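Local coordinates for beta-glucoside phosphorylase BglX (Unidentified, PDB 5VQE), which probably breaks down beta-glucosides by phosphorolysis, as a glycoside hydrolase family 3 enzyme that transfers the glucosyl unit to phosphate, at residues V26-D31 / A82-L87; G129-S134 / K381-E386; A229-G234 / G277-N282; E441-H446 / K543-S548. One frame throughout, in Å; residues are numbered along the deposited sequence.

Contact 1: V26-D31 / A82-L87; sequences VSLSDD and ASKIPL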
loop_
_atom_site.group_PDB
_atom_site.type_symbol
_atom_site.label_atom_id
_atom_site.label_comp_id
_atom_site.label_asym_id
_atom_site.label_seq_id
_atom_site.Cartn_x
_atom_site.Cartn_y
_atom_site.Cartn_z
ATOM N N VAL A 26 8.890 -25.360 22.458
ATOM C CA VAL A 26 9.721 -25.886 23.539
ATOM C C VAL A 26 11.115 -26.234 23.039
ATOM O O VAL A 26 12.095 -26.131 23.787
ATOM C CB VAL A 26 9.020 -27.101 24.177
ATOM C CG1 VAL A 26 9.961 -27.859 25.106
ATOM C CG2 VAL A 26 7.775 -26.642 24.922
ATOM N N SER A 27 11.236 -26.644 21.778
ATOM C CA SER A 27 12.515 -27.082 21.236
ATOM C C SER A 27 13.443 -25.930 20.865
ATOM O O SER A 27 14.615 -26.175 20.559
ATOM C CB SER A 27 12.281 -27.963 20.001
ATOM O OG SER A 27 12.010 -27.186 18.841
ATOM N N LEU A 28 12.963 -24.691 20.876
ATOM C CA LEU A 28 13.760 -23.568 20.404
ATOM C C LEU A 28 14.577 -22.971 21.542
ATOM O O LEU A 28 14.083 -22.814 22.662
ATOM C CB LEU A 28 12.860 -22.492 19.789
ATOM C CG LEU A 28 12.070 -22.916 18.545
ATOM C CD1 LEU A 28 11.135 -21.797 18.095
ATOM C CD2 LEU A 28 12.985 -23.325 17.397
ATOM N N SER A 29 15.836 -22.657 21.249
ATOM C CA SER A 29 16.642 -21.828 22.134
ATOM C C SER A 29 16.092 -20.406 22.184
ATOM O O SER A 29 15.328 -19.973 21.314
ATOM C CB SER A 29 18.087 -21.772 21.653
ATOM O OG SER A 29 18.168 -21.086 20.408
ATOM N N ASP A 30 16.517 -19.663 23.205
ATOM C CA ASP A 30 16.156 -18.249 23.274
ATOM C C ASP A 30 16.601 -17.511 22.019
ATOM O O ASP A 30 15.860 -16.680 21.486
ATOM C CB ASP A 30 16.766 -17.603 24.518
ATOM C CG ASP A 30 16.053 -17.995 25.790
ATOM O OD1 ASP A 30 15.087 -18.784 25.731
ATOM O OD2 ASP A 30 16.463 -17.506 26.861
ATOM N N ASP A 31 17.805 -17.804 21.523
ATOM C CA ASP A 31 18.280 -17.141 20.311
ATOM C C ASP A 31 17.384 -17.460 19.116
ATOM O O ASP A 31 17.142 -16.596 18.260
ATOM C CB ASP A 31 19.717 -17.554 20.017
ATOM C CG ASP A 31 20.738 -16.724 20.772
ATOM O OD1 ASP A 31 20.355 -15.731 21.426
ATOM O OD2 ASP A 31 21.937 -17.069 20.695
ATOM N N ALA A 82 16.512 -23.965 3.270
ATOM C CA ALA A 82 17.581 -23.627 4.197
ATOM C C ALA A 82 17.089 -23.306 5.603
ATOM O O ALA A 82 17.922 -23.164 6.506
ATOM C CB ALA A 82 18.368 -22.435 3.658
ATOM N N SER A 83 15.778 -23.195 5.815
ATOM C CA SER A 83 15.210 -22.807 7.103
ATOM C C SER A 83 14.716 -24.031 7.861
ATOM O O SER A 83 13.961 -24.839 7.313
ATOM C CB SER A 83 14.044 -21.836 6.911
ATOM O OG SER A 83 14.481 -20.617 6.351
ATOM N N LYS A 84 15.102 -24.142 9.137
ATOM C CA LYS A 84 14.566 -25.217 9.967
ATOM C C LYS A 84 13.083 -25.013 10.235
ATOM O O LYS A 84 12.291 -25.961 10.148
ATOM C CB LYS A 84 15.327 -25.317 11.289
ATOM C CG LYS A 84 14.765 -26.420 12.194
ATOM C CD LYS A 84 15.601 -26.666 13.444
ATOM C CE LYS A 84 15.471 -25.532 14.450
ATOM N NZ LYS A 84 16.004 -25.927 15.789
ATOM N N ILE A 85 12.697 -23.800 10.598
ATOM C CA ILE A 85 11.292 -23.414 10.735
ATOM C C ILE A 85 10.873 -22.749 9.426
ATOM O O ILE A 85 11.536 -21.797 8.999
ATOM C CB ILE A 85 11.073 -22.445 11.914
ATOM C CG1 ILE A 85 11.674 -22.989 13.215
ATOM C CG2 ILE A 85 9.594 -22.156 12.077
ATOM C CD1 ILE A 85 11.100 -24.315 13.674
ATOM N N PRO A 86 9.802 -23.201 8.773
ATOM C CA PRO A 86 9.351 -22.518 7.556
ATOM C C PRO A 86 9.134 -21.032 7.797
ATOM O O PRO A 86 8.700 -20.613 8.870
ATOM C CB PRO A 86 8.032 -23.224 7.213
ATOM C CG PRO A 86 8.131 -24.549 7.833
ATOM C CD PRO A 86 8.965 -24.377 9.074
ATOM N N LEU A 87 9.396 -20.246 6.761
ATOM C CA LEU A 87 9.261 -18.796 6.810
ATOM C C LEU A 87 7.864 -18.353 6.395
ATOM O O LEU A 87 7.280 -18.908 5.464
ATOM C CB LEU A 87 10.268 -18.137 5.864
ATOM C CG LEU A 87 11.750 -18.350 6.170
ATOM C CD1 LEU A 87 12.598 -18.145 4.918
ATOM C CD2 LEU A 87 12.176 -17.399 7.264
HETATM O O HOH W 1 13.393 -27.201 16.685
#
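L28, in the short turn between helix 15-27 and helix 30-36, meets I85 and K84 in the loop that leads from helix 69-82 to strand 88-91. The packed side of this small contact, which buries 102 Å² in all, rests on one leucine methyl: L28 CD2 lies 4.3 Å from I85 CD1, a light apolar touch. L28 itself is buried, and I85 also packs on L351 and on K354 of helix 340-356. The same L28 CD2 lies 4.3 Å from K84 NZ, where the contact turns polar and opens to solvent. The lysine runs out extended and then turns at its third torsion (chi3 72°), which brings its amino group to the side of S27, at the end of helix 15-27. There a water bridges the two segments, accepting from K84 NZ at 3.0 Å and donating to S27 OG at 2.6 Å. E32 forms a salt bridge with the same amino group, and S27 OG is also hydrogen-bonded to T24 O. The chemistry thus implies a thin apolar seam with a hydrated rim, where the lysine charge is met by a glutamate and the polar link between the segments runs through a water.

Contact 2: G129-S134 / K381-E386; sequences GEVCAS and KKWALE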
loop_
_atom_site.group_PDB
_atom_site.type_symbol
_atom_site.label_atom_id
_atom_site.label_comp_id
_atom_site.label_asym_id
_atom_site.label_seq_id
_atom_site.Cartn_x
_atom_site.Cartn_y
_atom_site.Cartn_z
ATOM N N GLY A 129 -7.838 -8.437 -4.809
ATOM C CA GLY A 129 -7.240 -9.369 -3.870
ATOM C C GLY A 129 -6.876 -10.696 -4.512
ATOM O O GLY A 129 -5.822 -11.267 -4.223
ATOM N N GLU A 130 -7.744 -11.207 -5.389
ATOM C CA GLU A 130 -7.429 -12.442 -6.100
ATOM C C GLU A 130 -6.152 -12.304 -6.920
ATOM O O GLU A 130 -5.304 -13.200 -6.913
ATOM C CB GLU A 130 -8.595 -12.863 -7.004
ATOM C CG GLU A 130 -9.748 -13.484 -6.265
ATOM C CD GLU A 130 -10.499 -14.517 -7.098
ATOM O OE1 GLU A 130 -9.853 -15.429 -7.648
ATOM O OE2 GLU A 130 -11.737 -14.425 -7.184
ATOM N N VAL A 131 -5.993 -11.197 -7.648
ATOM C CA VAL A 131 -4.782 -11.042 -8.454
ATOM C C VAL A 131 -3.559 -11.004 -7.554
ATOM O O VAL A 131 -2.544 -11.658 -7.822
ATOM C CB VAL A 131 -4.856 -9.787 -9.341
ATOM C CG1 VAL A 131 -3.546 -9.610 -10.118
ATOM C CG2 VAL A 131 -6.024 -9.886 -10.298
ATOM N N CYS A 132 -3.631 -10.226 -6.473
ATOM C CA CYS A 132 -2.491 -10.130 -5.569
ATOM C C CYS A 132 -2.100 -11.504 -5.045
ATOM O O CYS A 132 -0.929 -11.900 -5.100
ATOM C CB CYS A 132 -2.814 -9.203 -4.400
ATOM S SG CYS A 132 -3.170 -7.480 -4.826
ATOM N N ALA A 133 -3.071 -12.241 -4.519
ATOM C CA ALA A 133 -2.785 -13.511 -3.875
ATOM C C ALA A 133 -2.515 -14.606 -4.898
ATOM O O ALA A 133 -1.650 -15.466 -4.679
ATOM C CB ALA A 133 -3.945 -13.892 -2.959
ATOM N N SER A 134 -3.239 -14.591 -6.018
ATOM C CA SER A 134 -3.004 -15.585 -7.059
ATOM C C SER A 134 -1.586 -15.477 -7.600
ATOM O O SER A 134 -0.865 -16.480 -7.693
ATOM C CB SER A 134 -4.024 -15.421 -8.186
ATOM O OG SER A 134 -3.772 -16.361 -9.209
ATOM N N LYS A 381 -5.590 -9.516 -16.678
ATOM C CA LYS A 381 -5.565 -8.328 -17.524
ATOM C C LYS A 381 -6.976 -7.842 -17.814
ATOM O O LYS A 381 -7.229 -6.633 -17.865
ATOM C CB LYS A 381 -4.820 -8.628 -18.822
ATOM C CG LYS A 381 -3.362 -9.026 -18.624
ATOM N N LYS A 382 -7.913 -8.780 -17.993
ATOM C CA LYS A 382 -9.306 -8.426 -18.240
ATOM C C LYS A 382 -9.909 -7.671 -17.059
ATOM O O LYS A 382 -10.616 -6.675 -17.245
ATOM C CB LYS A 382 -10.105 -9.697 -18.531
ATOM C CG LYS A 382 -11.595 -9.484 -18.738
ATOM C CD LYS A 382 -12.289 -10.792 -19.131
ATOM N N TRP A 383 -9.651 -8.136 -15.838
ATOM C CA TRP A 383 -10.159 -7.442 -14.658
ATOM C C TRP A 383 -9.596 -6.030 -14.559
ATOM O O TRP A 383 -10.302 -5.103 -14.150
ATOM C CB TRP A 383 -9.816 -8.231 -13.394
ATOM C CG TRP A 383 -10.663 -9.439 -13.161
ATOM C CD1 TRP A 383 -11.890 -9.696 -13.691
ATOM C CD2 TRP A 383 -10.343 -10.561 -12.325
ATOM N NE1 TRP A 383 -12.356 -10.911 -13.239
ATOM C CE2 TRP A 383 -11.424 -11.459 -12.399
ATOM C CE3 TRP A 383 -9.246 -10.893 -11.527
ATOM C CZ2 TRP A 383 -11.440 -12.662 -11.705
ATOM C CZ3 TRP A 383 -9.263 -12.078 -10.840
ATOM C CH2 TRP A 383 -10.352 -12.956 -10.933
ATOM N N ALA A 384 -8.320 -5.850 -14.911
ATOM C CA ALA A 384 -7.740 -4.510 -14.896
ATOM C C ALA A 384 -8.461 -3.588 -15.868
ATOM O O ALA A 384 -8.666 -2.401 -15.577
ATOM C CB ALA A 384 -6.251 -4.579 -15.232
ATOM N N LEU A 385 -8.847 -4.112 -17.034
ATOM C CA LEU A 385 -9.562 -3.293 -18.003
ATOM C C LEU A 385 -10.959 -2.940 -17.507
ATOM O O LEU A 385 -11.404 -1.798 -17.664
ATOM C CB LEU A 385 -9.637 -4.018 -19.347
ATOM C CG LEU A 385 -9.656 -3.106 -20.575
ATOM C CD1 LEU A 385 -8.327 -2.375 -20.718
ATOM C CD2 LEU A 385 -9.952 -3.904 -21.838
ATOM N N GLU A 386 -11.667 -3.906 -16.911
ATOM C CA GLU A 386 -12.994 -3.631 -16.365
ATOM C C GLU A 386 -12.935 -2.564 -15.279
ATOM O O GLU A 386 -13.782 -1.664 -15.231
ATOM C CB GLU A 386 -13.601 -4.917 -15.809
ATOM C CG GLU A 386 -13.821 -5.996 -16.848
ATOM C CD GLU A 386 -14.319 -7.292 -16.240
ATOM O OE1 GLU A 386 -14.382 -7.393 -14.992
ATOM O OE2 GLU A 386 -14.643 -8.210 -17.015
#
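The indole of W383 reaches from helix 378-391 to helix 122-138 and ends between V131 and E130, with its six-membered ring doing all the touching. V131 meets it at the edge: CG2 lies in the ring plane, 3.6 Å from W383 CE3. The valine has CG1 anti to its backbone N (chi1 177°), an arrangement that sets CG2 anti to the carbonyl carbon and directs it to the indole. E130 approaches obliquely, its CB 4.0 Å from W383 CZ3. Its chain then bends at chi2 (-149°), and the carboxylate comes to lie beside the ring with OE1 4.1 Å from W383 CH2. The carboxylate and ring planes are turned 65° apart, and the acid looks elsewhere for its polar partners: E130 OE1 pairs with K185 in a salt bridge and accepts a hydrogen bond from W186 NE1. On the tryptophan itself a further ring, that of H127 one turn earlier on helix 122-138, is stacked. Replacing W383 by alanine removes the whole indole, which is likely to open a gap beside V131 and the aliphatic part of E130 and to leave H127 without its stacking partner. The arrangement is helix-against-helix packing by one large aromatic residue, and it joins a helix of the TIM-barrel domain to the helix leading into strand 393-397 of the following mixed sheet, consistent with the two-domain build of family 3 enzymes.

Contact 3: A229-G234 / G277-N282; sequences ALIEDG and GRFHFN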
loop_
_atom_site.group_PDB
_atom_site.type_symbol
_atom_site.label_atom_id
_atom_site.label_comp_id
_atom_site.label_asym_id
_atom_site.label_seq_id
_atom_site.Cartn_x
_atom_site.Cartn_y
_atom_site.Cartn_z
ATOM N N ALA A 229 -14.517 -3.960 12.520
ATOM C CA ALA A 229 -15.207 -4.697 11.463
ATOM C C ALA A 229 -14.292 -5.706 10.782
ATOM O O ALA A 229 -14.722 -6.821 10.462
ATOM C CB ALA A 229 -15.778 -3.726 10.430
ATOM N N LEU A 230 -13.038 -5.328 10.519
ATOM C CA LEU A 230 -12.110 -6.254 9.879
ATOM C C LEU A 230 -11.645 -7.337 10.848
ATOM O O LEU A 230 -11.394 -8.476 10.437
ATOM C CB LEU A 230 -10.917 -5.485 9.314
ATOM C CG LEU A 230 -11.110 -4.947 7.885
ATOM C CD1 LEU A 230 -11.150 -6.090 6.874
ATOM C CD2 LEU A 230 -12.367 -4.111 7.782
ATOM N N ILE A 231 -11.518 -7.006 12.129
ATOM C CA ILE A 231 -11.165 -8.014 13.121
ATOM C C ILE A 231 -12.241 -9.089 13.175
ATOM O O ILE A 231 -11.951 -10.290 13.128
ATOM C CB ILE A 231 -10.946 -7.354 14.492
ATOM C CG1 ILE A 231 -9.673 -6.500 14.457
ATOM C CG2 ILE A 231 -10.849 -8.397 15.594
ATOM C CD1 ILE A 231 -9.522 -5.556 15.634
ATOM N N GLU A 232 -13.506 -8.674 13.262
ATOM C CA GLU A 232 -14.590 -9.645 13.305
ATOM C C GLU A 232 -14.671 -10.440 12.014
ATOM O O GLU A 232 -15.053 -11.616 12.034
ATOM C CB GLU A 232 -15.913 -8.937 13.586
ATOM C CG GLU A 232 -15.931 -8.195 14.916
ATOM C CD GLU A 232 -15.466 -9.063 16.073
ATOM O OE1 GLU A 232 -15.962 -10.204 16.195
ATOM O OE2 GLU A 232 -14.590 -8.611 16.848
ATOM N N ASP A 233 -14.299 -9.825 10.890
ATOM C CA ASP A 233 -14.293 -10.506 9.601
ATOM C C ASP A 233 -13.204 -11.568 9.508
ATOM O O ASP A 233 -13.217 -12.351 8.554
ATOM C CB ASP A 233 -14.139 -9.460 8.483
ATOM C CG ASP A 233 -14.181 -10.065 7.073
ATOM O OD1 ASP A 233 -15.209 -10.671 6.694
ATOM O OD2 ASP A 233 -13.189 -9.897 6.327
ATOM N N GLY A 234 -12.279 -11.625 10.465
ATOM C CA GLY A 234 -11.251 -12.651 10.485
ATOM C C GLY A 234 -9.871 -12.222 10.027
ATOM O O GLY A 234 -9.052 -13.087 9.696
ATOM N N GLY A 277 -7.164 -5.810 24.308
ATOM C CA GLY A 277 -8.142 -5.669 25.364
ATOM C C GLY A 277 -9.515 -5.337 24.828
ATOM O O GLY A 277 -10.403 -6.196 24.779
ATOM N N ARG A 278 -9.694 -4.094 24.393
ATOM C CA ARG A 278 -11.029 -3.628 24.026
ATOM C C ARG A 278 -11.569 -4.346 22.795
ATOM O O ARG A 278 -12.743 -4.731 22.770
ATOM C CB ARG A 278 -11.005 -2.122 23.796
ATOM C CG ARG A 278 -12.383 -1.492 23.631
ATOM C CD ARG A 278 -12.259 -0.025 23.219
ATOM N NE ARG A 278 -13.539 0.682 23.254
ATOM C CZ ARG A 278 -13.836 1.701 24.061
ATOM N NH1 ARG A 278 -15.037 2.256 23.989
ATOM N NH2 ARG A 278 -12.948 2.180 24.927
ATOM N N PHE A 279 -10.748 -4.521 21.754
ATOM C CA PHE A 279 -11.223 -5.126 20.511
ATOM C C PHE A 279 -11.024 -6.636 20.452
ATOM O O PHE A 279 -11.499 -7.267 19.501
ATOM C CB PHE A 279 -10.516 -4.514 19.298
ATOM C CG PHE A 279 -10.784 -3.048 19.089
ATOM C CD1 PHE A 279 -11.774 -2.377 19.798
ATOM C CD2 PHE A 279 -10.045 -2.341 18.153
ATOM C CE1 PHE A 279 -12.006 -1.028 19.583
ATOM C CE2 PHE A 279 -10.281 -0.993 17.929
ATOM C CZ PHE A 279 -11.260 -0.339 18.642
ATOM N N HIS A 280 -10.309 -7.222 21.409
ATOM C CA HIS A 280 -10.093 -8.666 21.452
ATOM C C HIS A 280 -9.531 -9.192 20.130
ATOM O O HIS A 280 -9.895 -10.274 19.663
ATOM C CB HIS A 280 -11.385 -9.387 21.823
ATOM C CG HIS A 280 -12.043 -8.824 23.044
ATOM N ND1 HIS A 280 -11.549 -9.027 24.314
ATOM C CD2 HIS A 280 -13.127 -8.025 23.185
ATOM C CE1 HIS A 280 -12.314 -8.396 25.188
ATOM N NE2 HIS A 280 -13.276 -7.778 24.527
ATOM N N PHE A 281 -8.628 -8.425 19.519
ATOM C CA PHE A 281 -7.912 -8.932 18.358
ATOM C C PHE A 281 -7.012 -10.073 18.801
ATOM O O PHE A 281 -6.259 -9.946 19.774
ATOM C CB PHE A 281 -7.088 -7.835 17.690
ATOM C CG PHE A 281 -6.287 -8.322 16.506
ATOM C CD1 PHE A 281 -6.912 -8.926 15.435
ATOM C CD2 PHE A 281 -4.910 -8.173 16.472
ATOM C CE1 PHE A 281 -6.181 -9.377 14.345
ATOM C CE2 PHE A 281 -4.172 -8.628 15.382
ATOM C CZ PHE A 281 -4.815 -9.230 14.322
ATOM N N ASN A 282 -7.108 -11.199 18.101
ATOM C CA ASN A 282 -6.414 -12.412 18.504
ATOM C C ASN A 282 -5.355 -12.843 17.500
ATOM O O ASN A 282 -4.671 -13.845 17.736
ATOM C CB ASN A 282 -7.431 -13.546 18.718
ATOM C CG ASN A 282 -6.802 -14.806 19.274
ATOM O OD1 ASN A 282 -6.044 -14.762 20.242
ATOM N ND2 ASN A 282 -7.107 -15.942 18.655
HETATM O O HOH W 2 -13.413 -6.171 17.666
HETATM O O HOH W 3 -12.855 -9.503 18.604
#
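I231, near the end of helix 216-232, inserts its side chain between F279 and F281, which follow helix 268-278. From CB the chain divides, and the CG2 branch goes to one phenylalanine alone, 4.0 Å from F281 CD1. The other branch starts with CG1, which sits closer to the same ring atom, at 3.8 Å from F281 CD1. Extended at its second torsion (chi2 167°), this branch carries CD1 onward to the notch between the two aromatic residues, where I231 CD1 lies 3.9 Å from F281 CB. The same methyl is 3.9 Å from F279 CB and comes to 4.1 Å from F279 CD2. Isoleucine and phenylalanine side chains cross at about right angles in both pairs. Next to this apolar core, E232 reaches F279 through water instead of directly: one water donates to E232 OE2 at 2.8 Å and to F279 O at 2.9 Å. A second water near the same two oxygens has more acceptors around it than it has protons, so its bonding is less certain. G234 closes the first helix in a Schellman motif. The two helices belong to successive strand-helix units of the barrel: each precedes a strand, 237-244 and 284-287, and these two pair in parallel. F279 also packs back on W219, M220 and Q228 of helix 216-232, while L230 turns to helix 169-184 beyond.

Contact 4: E441-H446 / K543-S548; sequences EGFIVH and KLMGRS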
loop_
_atom_site.group_PDB
_atom_site.type_symbol
_atom_site.label_atom_id
_atom_site.label_comp_id
_atom_site.label_asym_id
_atom_site.label_seq_id
_atom_site.Cartn_x
_atom_site.Cartn_y
_atom_site.Cartn_z
ATOM N N GLU A 441 -6.078 8.422 -33.256
ATOM C CA GLU A 441 -7.418 8.962 -33.463
ATOM C C GLU A 441 -7.470 10.054 -34.527
ATOM O O GLU A 441 -8.569 10.408 -34.965
ATOM C CB GLU A 441 -7.975 9.534 -32.153
ATOM C CG GLU A 441 -8.150 8.525 -31.027
ATOM C CD GLU A 441 -9.189 7.456 -31.333
ATOM O OE1 GLU A 441 -10.222 7.773 -31.968
ATOM O OE2 GLU A 441 -8.965 6.297 -30.929
ATOM N N GLY A 442 -6.326 10.610 -34.928
ATOM C CA GLY A 442 -6.284 11.697 -35.891
ATOM C C GLY A 442 -5.851 13.034 -35.327
ATOM O O GLY A 442 -5.845 14.024 -36.067
ATOM N N PHE A 443 -5.494 13.112 -34.049
ATOM C CA PHE A 443 -4.982 14.360 -33.504
ATOM C C PHE A 443 -3.507 14.538 -33.849
ATOM O O PHE A 443 -2.748 13.570 -33.970
ATOM C CB PHE A 443 -5.150 14.402 -31.982
ATOM C CG PHE A 443 -6.581 14.417 -31.522
ATOM C CD1 PHE A 443 -7.340 15.569 -31.613
ATOM C CD2 PHE A 443 -7.163 13.281 -30.987
ATOM C CE1 PHE A 443 -8.653 15.584 -31.184
ATOM C CE2 PHE A 443 -8.478 13.296 -30.557
ATOM C CZ PHE A 443 -9.217 14.443 -30.653
ATOM N N ILE A 444 -3.105 15.797 -34.008
ATOM C CA ILE A 444 -1.696 16.163 -34.030
ATOM C C ILE A 444 -1.312 16.561 -32.613
ATOM O O ILE A 444 -1.960 17.421 -32.007
ATOM C CB ILE A 444 -1.434 17.298 -35.031
ATOM C CG1 ILE A 444 -1.668 16.789 -36.455
ATOM C CG2 ILE A 444 -0.021 17.838 -34.871
ATOM C CD1 ILE A 444 -1.619 17.860 -37.507
ATOM N N VAL A 445 -0.284 15.915 -32.072
ATOM C CA VAL A 445 0.059 16.044 -30.659
ATOM C C VAL A 445 1.551 16.292 -30.528
ATOM O O VAL A 445 2.360 15.450 -30.935
ATOM C CB VAL A 445 -0.339 14.797 -29.854
ATOM C CG1 VAL A 445 -0.155 15.056 -28.348
ATOM C CG2 VAL A 445 -1.772 14.408 -30.148
ATOM N N HIS A 446 1.914 17.434 -29.941
ATOM C CA HIS A 446 3.289 17.729 -29.572
ATOM C C HIS A 446 3.408 17.817 -28.058
ATOM O O HIS A 446 2.464 18.210 -27.366
ATOM C CB HIS A 446 3.776 19.055 -30.170
ATOM C CG HIS A 446 3.906 19.045 -31.659
ATOM N ND1 HIS A 446 2.839 19.269 -32.500
ATOM C CD2 HIS A 446 4.981 18.848 -32.457
ATOM C CE1 HIS A 446 3.251 19.208 -33.755
ATOM N NE2 HIS A 446 4.546 18.954 -33.755
ATOM N N LYS A 543 -13.017 6.902 -23.435
ATOM C CA LYS A 543 -14.017 7.773 -22.836
ATOM C C LYS A 543 -13.899 9.201 -23.354
ATOM O O LYS A 543 -14.914 9.881 -23.548
ATOM C CB LYS A 543 -13.885 7.715 -21.317
ATOM C CG LYS A 543 -14.316 6.367 -20.745
ATOM C CD LYS A 543 -13.793 6.149 -19.330
ATOM C CE LYS A 543 -13.964 4.704 -18.888
ATOM N NZ LYS A 543 -15.375 4.238 -19.007
ATOM N N LEU A 544 -12.676 9.676 -23.584
ATOM C CA LEU A 544 -12.509 11.005 -24.159
ATOM C C LEU A 544 -13.121 11.079 -25.551
ATOM O O LEU A 544 -13.712 12.097 -25.921
ATOM C CB LEU A 544 -11.031 11.372 -24.212
ATOM C CG LEU A 544 -10.357 11.581 -22.858
ATOM C CD1 LEU A 544 -8.860 11.777 -23.044
ATOM C CD2 LEU A 544 -10.963 12.747 -22.118
ATOM N N MET A 545 -12.994 10.007 -26.331
ATOM C CA MET A 545 -13.563 9.946 -27.671
ATOM C C MET A 545 -15.056 9.644 -27.670
ATOM O O MET A 545 -15.669 9.642 -28.741
ATOM C CB MET A 545 -12.825 8.896 -28.500
ATOM C CG MET A 545 -11.327 9.126 -28.622
ATOM S SD MET A 545 -10.914 10.794 -29.186
ATOM C CE MET A 545 -11.619 10.777 -30.835
ATOM N N GLY A 546 -15.658 9.406 -26.506
ATOM C CA GLY A 546 -17.090 9.205 -26.428
ATOM C C GLY A 546 -17.559 7.813 -26.787
ATOM O O GLY A 546 -18.767 7.608 -26.948
ATOM N N ARG A 547 -16.647 6.854 -26.930
ATOM C CA ARG A 547 -17.010 5.466 -27.166
ATOM C C ARG A 547 -17.283 4.697 -25.879
ATOM O O ARG A 547 -17.736 3.550 -25.943
ATOM C CB ARG A 547 -15.899 4.759 -27.946
ATOM C CG ARG A 547 -15.585 5.396 -29.295
ATOM C CD ARG A 547 -14.637 4.522 -30.098
ATOM N NE ARG A 547 -13.278 4.496 -29.568
ATOM C CZ ARG A 547 -12.281 5.273 -29.988
ATOM N NH1 ARG A 547 -12.475 6.168 -30.955
ATOM N NH2 ARG A 547 -11.080 5.154 -29.439
ATOM N N SER A 548 -17.004 5.287 -24.719
ATOM C CA SER A 548 -17.224 4.638 -23.433
ATOM C C SER A 548 -17.670 5.704 -22.449
ATOM O O SER A 548 -17.064 6.776 -22.385
ATOM C CB SER A 548 -15.948 3.938 -22.934
ATOM O OG SER A 548 -16.096 3.463 -21.602
#
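E441 and M545, whose CA atoms lie 8.5 Å apart, are each followed by a glycine, G442 or G546, that takes a positive phi and ends a helix in a Schellman motif. R547 grips E441 end-on with two nitrogens, in a salt bridge. R547 NH1 donates almost straight to E441 OE1 (2.9 Å, 176°), meeting that oxygen on its syn side, though tilted out of the carboxylate plane, whereas R547 NH2 comes to E441 OE2 from above that plane, at 2.8 Å. The two flat groups are 32° apart. E542 is a second acidic partner, at R547 NE. M545 CB covers one face of the guanidinium, 3.6 Å from its plane and offset toward the rim. M545 bends twice along its chain and brings CE to within 3.5 Å of E441 OE1, while its sulfur takes the edge of F443: SD is 3.8 Å from F443 CE2, in the ring plane, a Met-aromatic contact. With an alanine at E441 the carboxylate is gone, and the arginine charge, left to E542, would probably be freer to turn, with M545 losing packing on one flank. Helix 429-441 links strand 412-419 to the parallel edge strand 444-447, a beta-alpha-beta unit, and the contact fastens its turn to the end of helix 534-544, probably in the alpha/beta sandwich domain that follows the barrel in family 3 enzymes.

Contacts 1 and 3 lie within the barrel domain, contact 2 joins that domain to the helix entering the next one, and contact 4 lies wholly in the domain of the mixed sheet. No helix or strand serves two contacts, and none touch; contacts 2 and 4 come closest, with nearest atoms about 7 Å apart, while contacts 1 and 4 sit on opposite sides of the chain's centre. Contacts 2 and 3 are buried and rest on hydrocarbon and aromatic packing, although water bridges the rim of contact 3. The partly buried pair, contacts 1 and 4, add charge: a lysine shared between water and a glutamate in the first, a direct arginine-glutamate pair in the second.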